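Local coordinates for protein putative Nitroreductase (Anabaena variabilis ATCC 29413, PDB 3EO7) that binds flavin mononucleotide and probably works as an oxidoreductase of the nitroreductase family, at residues A253-T258 and A446-R451; I311-A316 and K402-R407; D373-N378 and H457-H462; N378-F383 and I435-D440. All coordinates share one frame; numbering follows the deposited sequence.

Contact 1: A253-T258 and A446-R451. With ACT (acetate ion), chain H.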
loop_
_atom_site.group_PDB
_atom_site.type_symbol
_atom_site.label_atom_id
_atom_site.label_comp_id
_atom_site.label_asym_id
_atom_site.label_seq_id
_atom_site.Cartn_x
_atom_site.Cartn_y
_atom_site.Cartn_z
ATOM N N ALA A 253 10.237 9.712 -5.524
ATOM C CA ALA A 253 9.146 10.653 -5.434
ATOM C C ALA A 253 9.570 12.037 -5.885
ATOM O O ALA A 253 10.699 12.461 -5.631
ATOM C CB ALA A 253 8.647 10.717 -3.965
ATOM N N LEU A 254 8.664 12.735 -6.546
ATOM C CA LEU A 254 8.906 14.114 -6.957
ATOM C C LEU A 254 7.750 14.973 -6.475
ATOM O O LEU A 254 6.626 14.496 -6.329
ATOM C CB LEU A 254 8.998 14.216 -8.488
ATOM C CG LEU A 254 10.234 13.645 -9.172
ATOM C CD1 LEU A 254 10.041 13.760 -10.687
ATOM C CD2 LEU A 254 11.546 14.335 -8.668
ATOM N N PRO A 255 8.007 16.263 -6.289
ATOM C CA PRO A 255 6.949 17.154 -5.861
ATOM C C PRO A 255 6.011 17.594 -6.965
ATOM O O PRO A 255 6.402 17.697 -8.132
ATOM C CB PRO A 255 7.720 18.386 -5.341
ATOM C CG PRO A 255 8.970 18.362 -6.010
ATOM C CD PRO A 255 9.299 16.963 -6.397
ATOM N N SER A 256 4.773 17.821 -6.572
ATOM C CA SER A 256 3.796 18.526 -7.407
ATOM C C SER A 256 3.759 19.965 -6.878
ATOM O O SER A 256 4.449 20.312 -5.922
ATOM C CB SER A 256 2.407 17.907 -7.288
ATOM O OG SER A 256 1.758 18.237 -6.073
ATOM N N ALA A 257 2.927 20.810 -7.491
ATOM C CA ALA A 257 2.674 22.149 -6.982
ATOM C C ALA A 257 1.856 22.053 -5.696
ATOM O O ALA A 257 1.365 20.988 -5.339
ATOM C CB ALA A 257 1.856 22.971 -8.045
ATOM N N THR A 258 1.727 23.189 -5.022
ATOM C CA THR A 258 0.894 23.349 -3.844
ATOM C C THR A 258 -0.199 24.332 -4.272
ATOM O O THR A 258 0.077 25.470 -4.660
ATOM C CB THR A 258 1.694 23.862 -2.652
ATOM O OG1 THR A 258 2.737 22.923 -2.351
ATOM C CG2 THR A 258 0.794 24.094 -1.433
ATOM N N ALA A 446 4.759 20.760 2.189
ATOM C CA ALA A 446 5.868 21.702 2.009
ATOM C C ALA A 446 7.000 21.057 1.226
ATOM O O ALA A 446 7.709 21.734 0.468
ATOM C CB ALA A 446 6.382 22.242 3.377
ATOM N N GLN A 447 7.137 19.749 1.364
ATOM C CA GLN A 447 8.176 19.026 0.669
ATOM C C GLN A 447 7.805 18.483 -0.710
ATOM O O GLN A 447 8.603 18.574 -1.632
ATOM C CB GLN A 447 8.678 17.896 1.553
ATOM C CG GLN A 447 9.335 18.422 2.828
ATOM C CD GLN A 447 9.568 17.310 3.796
ATOM O OE1 GLN A 447 10.328 16.370 3.508
ATOM N NE2 GLN A 447 8.882 17.375 4.952
ATOM N N TYR A 448 6.594 17.946 -0.875
ATOM C CA TYR A 448 6.224 17.286 -2.129
ATOM C C TYR A 448 4.951 17.821 -2.789
ATOM O O TYR A 448 4.447 17.237 -3.748
ATOM C CB TYR A 448 6.049 15.807 -1.913
ATOM C CG TYR A 448 7.345 15.074 -1.672
ATOM C CD1 TYR A 448 8.176 14.718 -2.721
ATOM C CD2 TYR A 448 7.724 14.757 -0.375
ATOM C CE1 TYR A 448 9.382 14.025 -2.484
ATOM C CE2 TYR A 448 8.913 14.067 -0.124
ATOM C CZ TYR A 448 9.721 13.702 -1.172
ATOM O OH TYR A 448 10.885 13.022 -0.868
ATOM N N GLY A 449 4.440 18.927 -2.274
ATOM C CA GLY A 449 3.213 19.486 -2.790
ATOM C C GLY A 449 2.008 18.624 -2.445
ATOM O O GLY A 449 2.093 17.668 -1.648
ATOM N N ASP A 450 0.863 18.947 -3.039
ATOM C CA ASP A 450 -0.364 18.228 -2.721
ATOM C C ASP A 450 -0.329 16.757 -3.082
ATOM O O ASP A 450 -1.013 15.969 -2.465
ATOM C CB ASP A 450 -1.571 18.914 -3.340
ATOM C CG ASP A 450 -1.797 20.277 -2.738
ATOM O OD1 ASP A 450 -2.142 20.319 -1.535
ATOM O OD2 ASP A 450 -1.626 21.271 -3.480
ATOM N N ARG A 451 0.465 16.415 -4.091
ATOM C CA ARG A 451 0.650 15.007 -4.501
ATOM C C ARG A 451 1.202 14.138 -3.375
ATOM O O ARG A 451 1.083 12.925 -3.417
ATOM C CB ARG A 451 1.555 14.958 -5.726
ATOM C CG ARG A 451 1.801 13.565 -6.348
ATOM C CD ARG A 451 2.892 13.713 -7.393
ATOM N NE ARG A 451 3.160 12.539 -8.263
ATOM C CZ ARG A 451 2.559 12.349 -9.451
ATOM N NH1 ARG A 451 1.613 13.186 -9.880
ATOM N NH2 ARG A 451 2.907 11.329 -10.209
HETATM C C ACT H . 6.058 22.406 -3.874
HETATM O O ACT H . 4.807 22.442 -4.096
HETATM O OXT ACT H . 6.488 21.681 -2.947
HETATM C CH3 ACT H . 7.058 23.206 -4.665
#
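Arg451 and Ser256 meet where the loop 253-258 runs past the end of helix 441-448, an example of a passing chain engaging the polar groups of a helix end. CB of Arg451 rests 3.4 Å from Ser256 CB. From there the chain runs extended, CG anti to the backbone N (chi1 -177°), and CD passes Leu254 O at 4.0 Å. Beyond the loop, the guanidinium reaches other parts of the chain: NE makes a weak hydrogen bond to Tyr455 OH, NH1 forms a salt bridge with Asp215, NH2 bonds Gly211 O, and Phe213 adds a cation-pi contact.

Backbone bonds hold the rest of the junction. Ser256 N gives its hydrogen to Tyr448 O at 2.9 Å. Ser256 OG then works in both directions, accepting from Arg451 N at 3.0 Å and donating to a lone pair of Ala257 O, in the carbonyl plane; Ala257 O also takes Asp450 N at 3.1 Å. Gly449, with positive phi, lets the loop come close: its CA lies 3.5 Å from Ser256 O. The Tyr448 ring offers its edge to the Leu254 peptide while CE1 touches Ala253 CB at 3.7 Å; its OH bonds Asp376. An acetate, probably from the crystallisation liquor, accepts from Thr258 OG1. The chemistry implies a junction fastened mainly through main-chain atoms, in which one serine hydroxyl takes the Arg451 amide from across the contact and gives its own proton to Ala257 O of its own loop.

Contact 2: I311-A316 and K402-R407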
loop_
_atom_site.group_PDB
_atom_site.type_symbol
_atom_site.label_atom_id
_atom_site.label_comp_id
_atom_site.label_asym_id
_atom_site.label_seq_id
_atom_site.Cartn_x
_atom_site.Cartn_y
_atom_site.Cartn_z
ATOM N N ILE A 311 11.236 1.706 26.155
ATOM C CA ILE A 311 11.330 0.262 26.168
ATOM C C ILE A 311 11.928 -0.154 24.821
ATOM O O ILE A 311 11.420 0.254 23.766
ATOM C CB ILE A 311 9.933 -0.436 26.311
ATOM C CG1 ILE A 311 9.136 0.023 27.551
ATOM C CG2 ILE A 311 10.090 -1.950 26.376
ATOM C CD1 ILE A 311 8.100 1.099 27.282
ATOM N N SER A 312 12.992 -0.947 24.840
ATOM C CA SER A 312 13.588 -1.387 23.580
ATOM C C SER A 312 12.667 -2.374 22.864
ATOM O O SER A 312 12.023 -3.198 23.485
ATOM C CB SER A 312 14.926 -2.074 23.802
ATOM O OG SER A 312 15.501 -2.460 22.570
ATOM N N THR A 313 12.648 -2.275 21.540
ATOM C CA THR A 313 11.913 -3.192 20.695
ATOM C C THR A 313 12.862 -4.079 19.874
ATOM O O THR A 313 12.412 -4.823 19.001
ATOM C CB THR A 313 11.010 -2.421 19.733
ATOM O OG1 THR A 313 11.808 -1.537 18.921
ATOM C CG2 THR A 313 9.926 -1.666 20.521
ATOM N N VAL A 314 14.165 -4.048 20.169
ATOM C CA VAL A 314 15.119 -4.882 19.429
ATOM C C VAL A 314 14.674 -6.342 19.476
ATOM O O VAL A 314 14.346 -6.882 20.546
ATOM C CB VAL A 314 16.546 -4.677 19.911
ATOM C CG1 VAL A 314 17.478 -5.730 19.283
ATOM C CG2 VAL A 314 17.001 -3.252 19.568
ATOM N N SER A 315 14.619 -6.962 18.285
ATOM C CA SER A 315 14.054 -8.288 18.131
ATOM C C SER A 315 14.874 -9.234 17.268
ATOM O O SER A 315 15.626 -8.803 16.416
ATOM C CB SER A 315 12.698 -8.116 17.425
ATOM O OG SER A 315 12.010 -9.349 17.216
ATOM N N ALA A 316 14.746 -10.532 17.561
ATOM C CA ALA A 316 15.246 -11.600 16.682
ATOM C C ALA A 316 14.300 -11.528 15.467
ATOM O O ALA A 316 13.133 -11.094 15.591
ATOM C CB ALA A 316 15.144 -12.965 17.374
ATOM N N LYS A 402 14.124 4.226 14.347
ATOM C CA LYS A 402 15.575 4.345 14.251
ATOM C C LYS A 402 16.213 3.914 15.565
ATOM O O LYS A 402 17.150 3.123 15.596
ATOM C CB LYS A 402 15.999 5.737 13.809
ATOM C CG LYS A 402 15.500 6.157 12.461
ATOM C CD LYS A 402 15.949 7.589 12.180
ATOM C CE LYS A 402 15.693 7.976 10.728
ATOM N NZ LYS A 402 14.284 7.862 10.351
ATOM N N ALA A 403 15.680 4.388 16.679
ATOM C CA ALA A 403 16.168 3.998 17.977
ATOM C C ALA A 403 15.734 2.601 18.428
ATOM O O ALA A 403 16.292 2.054 19.397
ATOM C CB ALA A 403 15.658 5.032 19.041
ATOM N N GLN A 404 14.704 2.075 17.775
ATOM C CA GLN A 404 14.043 0.836 18.163
ATOM C C GLN A 404 13.558 0.913 19.607
ATOM O O GLN A 404 13.970 0.142 20.487
ATOM C CB GLN A 404 14.887 -0.406 17.886
ATOM C CG GLN A 404 15.277 -0.543 16.418
ATOM C CD GLN A 404 15.659 -1.978 16.071
ATOM O OE1 GLN A 404 14.801 -2.860 16.063
ATOM N NE2 GLN A 404 16.940 -2.208 15.764
ATOM N N GLU A 405 12.668 1.871 19.831
ATOM C CA GLU A 405 12.078 2.048 21.134
ATOM C C GLU A 405 10.601 2.378 21.048
ATOM O O GLU A 405 10.166 2.999 20.075
ATOM C CB GLU A 405 12.727 3.222 21.845
ATOM C CG GLU A 405 14.122 2.994 22.261
ATOM C CD GLU A 405 14.747 4.214 22.905
ATOM O OE1 GLU A 405 14.205 5.344 22.831
ATOM O OE2 GLU A 405 15.840 4.031 23.438
ATOM N N LEU A 406 9.864 1.957 22.075
ATOM C CA LEU A 406 8.520 2.421 22.345
ATOM C C LEU A 406 8.702 3.463 23.458
ATOM O O LEU A 406 9.471 3.253 24.394
ATOM C CB LEU A 406 7.595 1.326 22.845
ATOM C CG LEU A 406 7.242 0.238 21.832
ATOM C CD1 LEU A 406 6.560 -0.977 22.491
ATOM C CD2 LEU A 406 6.388 0.846 20.720
ATOM N N ARG A 407 8.049 4.606 23.310
ATOM C CA ARG A 407 8.110 5.674 24.328
ATOM C C ARG A 407 6.670 5.884 24.800
ATOM O O ARG A 407 5.809 6.198 23.983
ATOM C CB ARG A 407 8.736 6.920 23.723
ATOM C CG ARG A 407 10.129 6.601 23.172
ATOM C CD ARG A 407 10.827 7.731 22.502
ATOM N NE ARG A 407 12.147 7.298 22.037
ATOM C CZ ARG A 407 12.880 7.913 21.111
ATOM N NH1 ARG A 407 12.420 8.971 20.472
ATOM N NH2 ARG A 407 14.078 7.431 20.796
HETATM O O HOH W 1 16.515 -0.128 21.594
HETATM O O HOH W 2 12.196 -2.266 16.360
HETATM O O HOH W 3 15.107 -5.479 15.907
#
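Gln404 O is gripped from two quarters: Thr313 N donates to it at 2.9 Å, and a water donates at 2.8 Å. That water also bonds Ser312 OG, so it bridges the two segments. A second water joins the Gln404 side chain to Thr313, lying 2.7 Å from both Thr313 OG1 and Gln404 OE1. Thr313 places OG1 between its backbone N and carbonyl carbon (chi1 59°), next to the Gln404 peptide, and this sends CG2 to Leu406 CG at 3.5 Å, the two side chains crossing at about a right angle. CG2 of Val314 lies across the Gln404 chain in a similar way, 3.9 Å from Gln404 CB. Ile311 and Leu406 exchange backbone bonds in both directions.

Glu405 turns its side chain to the face of Ser312. Its OE1 takes both NE and NH2 of Arg407, side-on and in the guanidinium plane, forming a salt bridge along the same strand. A leucine in place of Glu405 would probably leave the Arg407 guanidinium without this charge partner and freer to turn. Ser312 OG accepts from Val314 N in an almost straight bond of 169°, an ST turn that bends the chain as it leaves the strand. Strand 310-312 is laid antiparallel on strand 405-411, whose entry at Gln404 and Glu405, both opposite Ala400, is a G1 beta bulge.

Contact 3: D373-N378 and H457-H462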
loop_
_atom_site.group_PDB
_atom_site.type_symbol
_atom_site.label_atom_id
_atom_site.label_comp_id
_atom_site.label_asym_id
_atom_site.label_seq_id
_atom_site.Cartn_x
_atom_site.Cartn_y
_atom_site.Cartn_z
ATOM N N ASP A 373 12.046 0.223 -1.620
ATOM C CA ASP A 373 11.640 1.567 -1.898
ATOM C C ASP A 373 10.267 1.890 -1.295
ATOM O O ASP A 373 9.303 1.102 -1.413
ATOM C CB ASP A 373 11.517 1.817 -3.407
ATOM C CG ASP A 373 12.834 1.811 -4.122
ATOM O OD1 ASP A 373 13.917 1.926 -3.490
ATOM O OD2 ASP A 373 12.786 1.779 -5.363
ATOM N N TYR A 374 10.215 3.078 -0.709
ATOM C CA TYR A 374 8.998 3.769 -0.314
ATOM C C TYR A 374 9.101 5.147 -0.971
ATOM O O TYR A 374 10.159 5.559 -1.436
ATOM C CB TYR A 374 8.931 3.957 1.197
ATOM C CG TYR A 374 8.668 2.661 1.944
ATOM C CD1 TYR A 374 9.696 1.775 2.220
ATOM C CD2 TYR A 374 7.394 2.323 2.385
ATOM C CE1 TYR A 374 9.451 0.586 2.918
ATOM C CE2 TYR A 374 7.162 1.141 3.076
ATOM C CZ TYR A 374 8.194 0.284 3.335
ATOM O OH TYR A 374 7.971 -0.892 4.012
ATOM N N PHE A 375 8.023 5.914 -0.929
ATOM C CA PHE A 375 8.038 7.277 -1.456
ATOM C C PHE A 375 8.811 8.159 -0.496
ATOM O O PHE A 375 9.839 8.757 -0.873
ATOM C CB PHE A 375 6.616 7.772 -1.741
ATOM C CG PHE A 375 5.932 6.976 -2.786
ATOM C CD1 PHE A 375 6.345 7.072 -4.107
ATOM C CD2 PHE A 375 4.882 6.125 -2.481
ATOM C CE1 PHE A 375 5.744 6.319 -5.089
ATOM C CE2 PHE A 375 4.289 5.364 -3.457
ATOM C CZ PHE A 375 4.700 5.477 -4.770
ATOM N N ASP A 376 8.368 8.233 0.762
ATOM C CA ASP A 376 9.145 8.929 1.781
ATOM C C ASP A 376 8.681 8.600 3.183
ATOM O O ASP A 376 7.791 9.254 3.720
ATOM C CB ASP A 376 9.151 10.454 1.560
ATOM C CG ASP A 376 10.214 11.156 2.404
ATOM O OD1 ASP A 376 10.773 10.512 3.296
ATOM O OD2 ASP A 376 10.489 12.339 2.161
ATOM N N LEU A 377 9.286 7.587 3.781
ATOM C CA LEU A 377 8.946 7.192 5.162
ATOM C C LEU A 377 9.275 8.219 6.209
ATOM O O LEU A 377 8.711 8.203 7.319
ATOM C CB LEU A 377 9.567 5.858 5.508
ATOM C CG LEU A 377 8.902 4.627 4.925
ATOM C CD1 LEU A 377 9.530 3.391 5.551
ATOM C CD2 LEU A 377 7.394 4.652 5.180
ATOM N N ASN A 378 10.148 9.168 5.870
ATOM C CA ASN A 378 10.434 10.227 6.809
ATOM C C ASN A 378 9.212 11.078 7.152
ATOM O O ASN A 378 9.242 11.804 8.125
ATOM C CB ASN A 378 11.540 11.116 6.311
ATOM C CG ASN A 378 12.869 10.394 6.247
ATOM O OD1 ASN A 378 13.240 9.652 7.172
ATOM N ND2 ASN A 378 13.593 10.606 5.156
ATOM N N HIS A 457 -0.314 7.802 1.763
ATOM C CA HIS A 457 -1.280 6.719 1.881
ATOM C C HIS A 457 -0.699 5.445 1.271
ATOM O O HIS A 457 -0.840 4.374 1.854
ATOM C CB HIS A 457 -2.631 7.136 1.280
ATOM C CG HIS A 457 -3.408 8.046 2.171
ATOM N ND1 HIS A 457 -3.153 9.405 2.262
ATOM C CD2 HIS A 457 -4.410 7.792 3.044
ATOM C CE1 HIS A 457 -3.983 9.942 3.137
ATOM N NE2 HIS A 457 -4.742 8.990 3.642
HETATM N N MSE A 458 0.010 5.570 0.138
HETATM C CA MSE A 458 0.655 4.381 -0.436
HETATM C C MSE A 458 1.731 3.838 0.519
HETATM O O MSE A 458 1.835 2.627 0.728
HETATM C CB MSE A 458 1.214 4.650 -1.818
HETATM C CG MSE A 458 0.099 4.730 -2.858
HETATM SE SE MSE A 458 0.780 4.875 -4.677
HETATM C CE MSE A 458 1.368 6.691 -4.682
ATOM N N ASP A 459 2.530 4.711 1.120
ATOM C CA ASP A 459 3.548 4.242 2.065
ATOM C C ASP A 459 2.926 3.554 3.287
ATOM O O ASP A 459 3.436 2.524 3.730
ATOM C CB ASP A 459 4.463 5.376 2.511
ATOM C CG ASP A 459 5.534 5.723 1.475
ATOM O OD1 ASP A 459 5.747 4.938 0.497
ATOM O OD2 ASP A 459 6.162 6.821 1.659
ATOM N N ALA A 460 1.842 4.116 3.833
ATOM C CA ALA A 460 1.152 3.515 4.965
ATOM C C ALA A 460 0.597 2.143 4.622
ATOM O O ALA A 460 0.710 1.190 5.421
ATOM C CB ALA A 460 0.046 4.447 5.490
ATOM N N GLY A 461 0.020 2.006 3.431
ATOM C CA GLY A 461 -0.466 0.695 2.980
ATOM C C GLY A 461 0.656 -0.310 2.795
ATOM O O GLY A 461 0.490 -1.493 3.070
ATOM N N HIS A 462 1.812 0.155 2.329
ATOM C CA HIS A 462 2.992 -0.684 2.136
ATOM C C HIS A 462 3.459 -1.206 3.519
ATOM O O HIS A 462 3.628 -2.413 3.721
ATOM C CB HIS A 462 4.055 0.123 1.379
ATOM C CG HIS A 462 5.323 -0.619 1.052
ATOM N ND1 HIS A 462 6.259 -0.082 0.190
ATOM C CD2 HIS A 462 5.830 -1.814 1.456
ATOM C CE1 HIS A 462 7.289 -0.905 0.093
ATOM N NE2 HIS A 462 7.054 -1.966 0.838
HETATM O O HOH W 4 5.209 9.294 2.260
#
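Tyr374 and His462 form an offset stack that lays the loop before strand 381-390 on helix 452-473, the long helix running through this nitroreductase domain. Their ring centroids are 3.8 Å apart and the planes only 16° from parallel. His462 holds CG anti to the backbone N (chi1 -178°), which carries the imidazole out to the loop; its ND1 lies over one face of the tyrosine, offset toward the rim. Leu377 CD1 sits over the centre of the other face, so the phenol ring is sandwiched. Asp373 O meets the imidazole at its edge, 3.2 Å from His462 CE1, and NE2 bonds Glu197 of another helix.

Asp459 supplies the polar half. Its carboxylate faces the turn of the loop and uses the syn lone pair of each oxygen: OD1 takes Phe375 N at 2.9 Å and OD2 takes Asp376 N at 2.8 Å. These buried oxygens therefore fix two successive amides, while Asp376 OD1 accepts from Asn378 N in an Asx turn. Phe375 swings to the other side of the carboxylate from Tyr374. There the selenomethionine Met458, bent at chi3 (-74°), brings CE to 3.4 Å from Phe375 CE2 and its selenium obliquely beside the ring, a Met-aromatic contact. A water donates to both Asp376 O and Asp459 OD2, the latter at 2.7 Å.

Contact 4: N378-F383 and I435-D440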
loop_
_atom_site.group_PDB
_atom_site.type_symbol
_atom_site.label_atom_id
_atom_site.label_comp_id
_atom_site.label_asym_id
_atom_site.label_seq_id
_atom_site.Cartn_x
_atom_site.Cartn_y
_atom_site.Cartn_z
ATOM N N ASN A 378 10.148 9.168 5.870
ATOM C CA ASN A 378 10.434 10.227 6.809
ATOM C C ASN A 378 9.212 11.078 7.152
ATOM O O ASN A 378 9.242 11.804 8.125
ATOM C CB ASN A 378 11.540 11.116 6.311
ATOM C CG ASN A 378 12.869 10.394 6.247
ATOM O OD1 ASN A 378 13.240 9.652 7.172
ATOM N ND2 ASN A 378 13.593 10.606 5.156
ATOM N N LEU A 379 8.146 10.976 6.350
ATOM C CA LEU A 379 6.950 11.752 6.550
ATOM C C LEU A 379 5.903 11.046 7.437
ATOM O O LEU A 379 4.872 11.631 7.746
ATOM C CB LEU A 379 6.321 12.076 5.201
ATOM C CG LEU A 379 7.220 12.769 4.169
ATOM C CD1 LEU A 379 6.445 13.020 2.877
ATOM C CD2 LEU A 379 7.773 14.073 4.745
ATOM N N ILE A 380 6.156 9.787 7.773
ATOM C CA ILE A 380 5.179 8.982 8.492
ATOM C C ILE A 380 5.681 8.647 9.899
ATOM O O ILE A 380 6.840 8.259 10.088
ATOM C CB ILE A 380 4.888 7.695 7.711
ATOM C CG1 ILE A 380 4.082 8.047 6.436
ATOM C CG2 ILE A 380 4.112 6.661 8.572
ATOM C CD1 ILE A 380 4.086 6.999 5.507
ATOM N N GLU A 381 4.821 8.866 10.877
ATOM C CA GLU A 381 5.108 8.508 12.248
ATOM C C GLU A 381 4.201 7.344 12.647
ATOM O O GLU A 381 3.123 7.127 12.072
ATOM C CB GLU A 381 4.910 9.710 13.145
ATOM C CG GLU A 381 5.854 10.881 12.856
ATOM C CD GLU A 381 7.303 10.522 12.977
ATOM O OE1 GLU A 381 7.668 9.729 13.882
ATOM O OE2 GLU A 381 8.111 11.041 12.174
ATOM N N THR A 382 4.643 6.608 13.674
ATOM C CA THR A 382 3.936 5.437 14.127
ATOM C C THR A 382 3.652 5.549 15.624
ATOM O O THR A 382 4.565 5.815 16.409
ATOM C CB THR A 382 4.742 4.152 13.832
ATOM O OG1 THR A 382 5.009 4.059 12.417
ATOM C CG2 THR A 382 3.985 2.899 14.395
ATOM N N PHE A 383 2.382 5.402 15.992
ATOM C CA PHE A 383 1.934 5.366 17.405
ATOM C C PHE A 383 1.185 4.079 17.605
ATOM O O PHE A 383 0.471 3.624 16.699
ATOM C CB PHE A 383 1.045 6.558 17.775
ATOM C CG PHE A 383 1.769 7.875 17.687
ATOM C CD1 PHE A 383 1.956 8.507 16.452
ATOM C CD2 PHE A 383 2.324 8.452 18.832
ATOM C CE1 PHE A 383 2.663 9.723 16.371
ATOM C CE2 PHE A 383 3.025 9.670 18.743
ATOM C CZ PHE A 383 3.191 10.279 17.497
ATOM N N ILE A 435 -2.002 -0.139 15.575
ATOM C CA ILE A 435 -0.963 0.727 15.037
ATOM C C ILE A 435 -1.523 1.863 14.171
ATOM O O ILE A 435 -2.248 1.625 13.205
ATOM C CB ILE A 435 0.067 -0.118 14.260
ATOM C CG1 ILE A 435 0.697 -1.159 15.207
ATOM C CG2 ILE A 435 1.170 0.743 13.622
ATOM C CD1 ILE A 435 1.673 -2.053 14.495
ATOM N N PHE A 436 -1.178 3.094 14.543
ATOM C CA PHE A 436 -1.608 4.301 13.856
ATOM C C PHE A 436 -0.450 4.897 13.070
ATOM O O PHE A 436 0.600 5.167 13.630
ATOM C CB PHE A 436 -2.086 5.355 14.858
ATOM C CG PHE A 436 -3.323 4.957 15.601
ATOM C CD1 PHE A 436 -3.259 4.099 16.688
ATOM C CD2 PHE A 436 -4.559 5.385 15.170
ATOM C CE1 PHE A 436 -4.436 3.682 17.317
ATOM C CE2 PHE A 436 -5.716 4.978 15.796
ATOM C CZ PHE A 436 -5.653 4.125 16.860
ATOM N N HIS A 437 -0.645 5.051 11.759
ATOM C CA HIS A 437 0.299 5.746 10.924
ATOM C C HIS A 437 -0.220 7.163 10.776
ATOM O O HIS A 437 -1.396 7.387 10.459
ATOM C CB HIS A 437 0.416 5.052 9.558
ATOM C CG HIS A 437 1.113 3.743 9.635
ATOM N ND1 HIS A 437 0.554 2.579 9.162
ATOM C CD2 HIS A 437 2.304 3.402 10.181
ATOM C CE1 HIS A 437 1.395 1.581 9.374
ATOM N NE2 HIS A 437 2.465 2.049 10.005
ATOM N N THR A 438 0.665 8.121 11.004
ATOM C CA THR A 438 0.296 9.513 10.969
ATOM C C THR A 438 1.290 10.341 10.165
ATOM O O THR A 438 2.393 9.893 9.850
ATOM C CB THR A 438 0.253 10.097 12.402
ATOM O OG1 THR A 438 1.587 10.302 12.870
ATOM C CG2 THR A 438 -0.547 9.178 13.402
ATOM N N SER A 439 0.877 11.552 9.840
ATOM C CA SER A 439 1.737 12.497 9.157
ATOM C C SER A 439 1.338 13.936 9.409
ATOM O O SER A 439 0.158 14.262 9.461
ATOM C CB SER A 439 1.697 12.252 7.630
ATOM O OG SER A 439 2.659 13.033 6.940
ATOM N N ASP A 440 2.323 14.793 9.595
ATOM C CA ASP A 440 2.096 16.211 9.618
ATOM C C ASP A 440 1.904 16.628 8.168
ATOM O O ASP A 440 2.855 16.747 7.403
ATOM C CB ASP A 440 3.274 16.936 10.290
ATOM C CG ASP A 440 3.176 18.448 10.208
ATOM O OD1 ASP A 440 2.378 19.036 9.419
ATOM O OD2 ASP A 440 3.949 19.067 10.977
#
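Strands 381-383 and 435-439 run antiparallel, their axes 4.8 Å apart at closest approach and their directions 148° apart; Glu381 with Thr438 and Phe383 with Phe436 form hydrogen-bonded pairs around the non-hydrogen-bonded pair Thr382 and His437. Phe436 N donates to Phe383 O at 2.8 Å. On the face carrying Thr382 and His437 the two side chains lie side by side: Thr382 OG1 is in the imidazole plane, 3.6 Å from His437 CD2, and both OG1 and His437 NE2 bond the hydroxyl of Tyr358, which ties them to helix 347-358. With OG1 beside the backbone N (chi1 -58°), Thr382 CG2 falls anti to that N and packs on Ile435 CG2 at 3.6 Å.

The pair lies inside the mixed sheet of the nitroreductase domain: strand 433-439 lies between 381-390 and 500-508, and the side chain of His437 is about 10 Å from the bound FMN at the nearest atoms. On the opposite face, Thr438 crosses the side chain of Phe383 at about a right angle; its OG1 comes to the ring edge, 3.7 Å from Phe383 CE1, and hydrogen-bonds Glu499. Glu381 CB approaches the same OG1, but the chain bends at chi2 and OE1 goes to Tyr398.

At the end of the ladder Ser439 OG donates to Leu379 O at 2.7 Å, tilted 25° from the carbonyl plane. An alanine here has no hydroxyl to offer Leu379 O, and the 3-10 segment before strand 381-390 would probably be held less firmly to the neighbouring strand. Next in the chain, Asp440 is the N-cap of helix 441-448, its OD1 accepting from Ser443 N.

Followed from the N terminus, contact 1 opens first, at 253-258, in the loop after strand 229-239, and closes at 446-451 across 187 intervening residues. Contacts 2 and 4 nest inside that span. Contact 2 opens at 311-316; before it closes at 402-407, contacts 3 and 4 have begun, so it crosses both. Contacts 3 and 4 share Asn378. Contact 4 closes at 435-440 and is nested in contact 3, which closes only at 457-462, after contact 1, and therefore crosses it. Contacts 2 and 4 belong to one mixed sheet, while contacts 1 and 3 fasten loops to successive helices. Ile380 CD1 against Asp459 CB joins the sheet of contact 4 to the helix of contact 3.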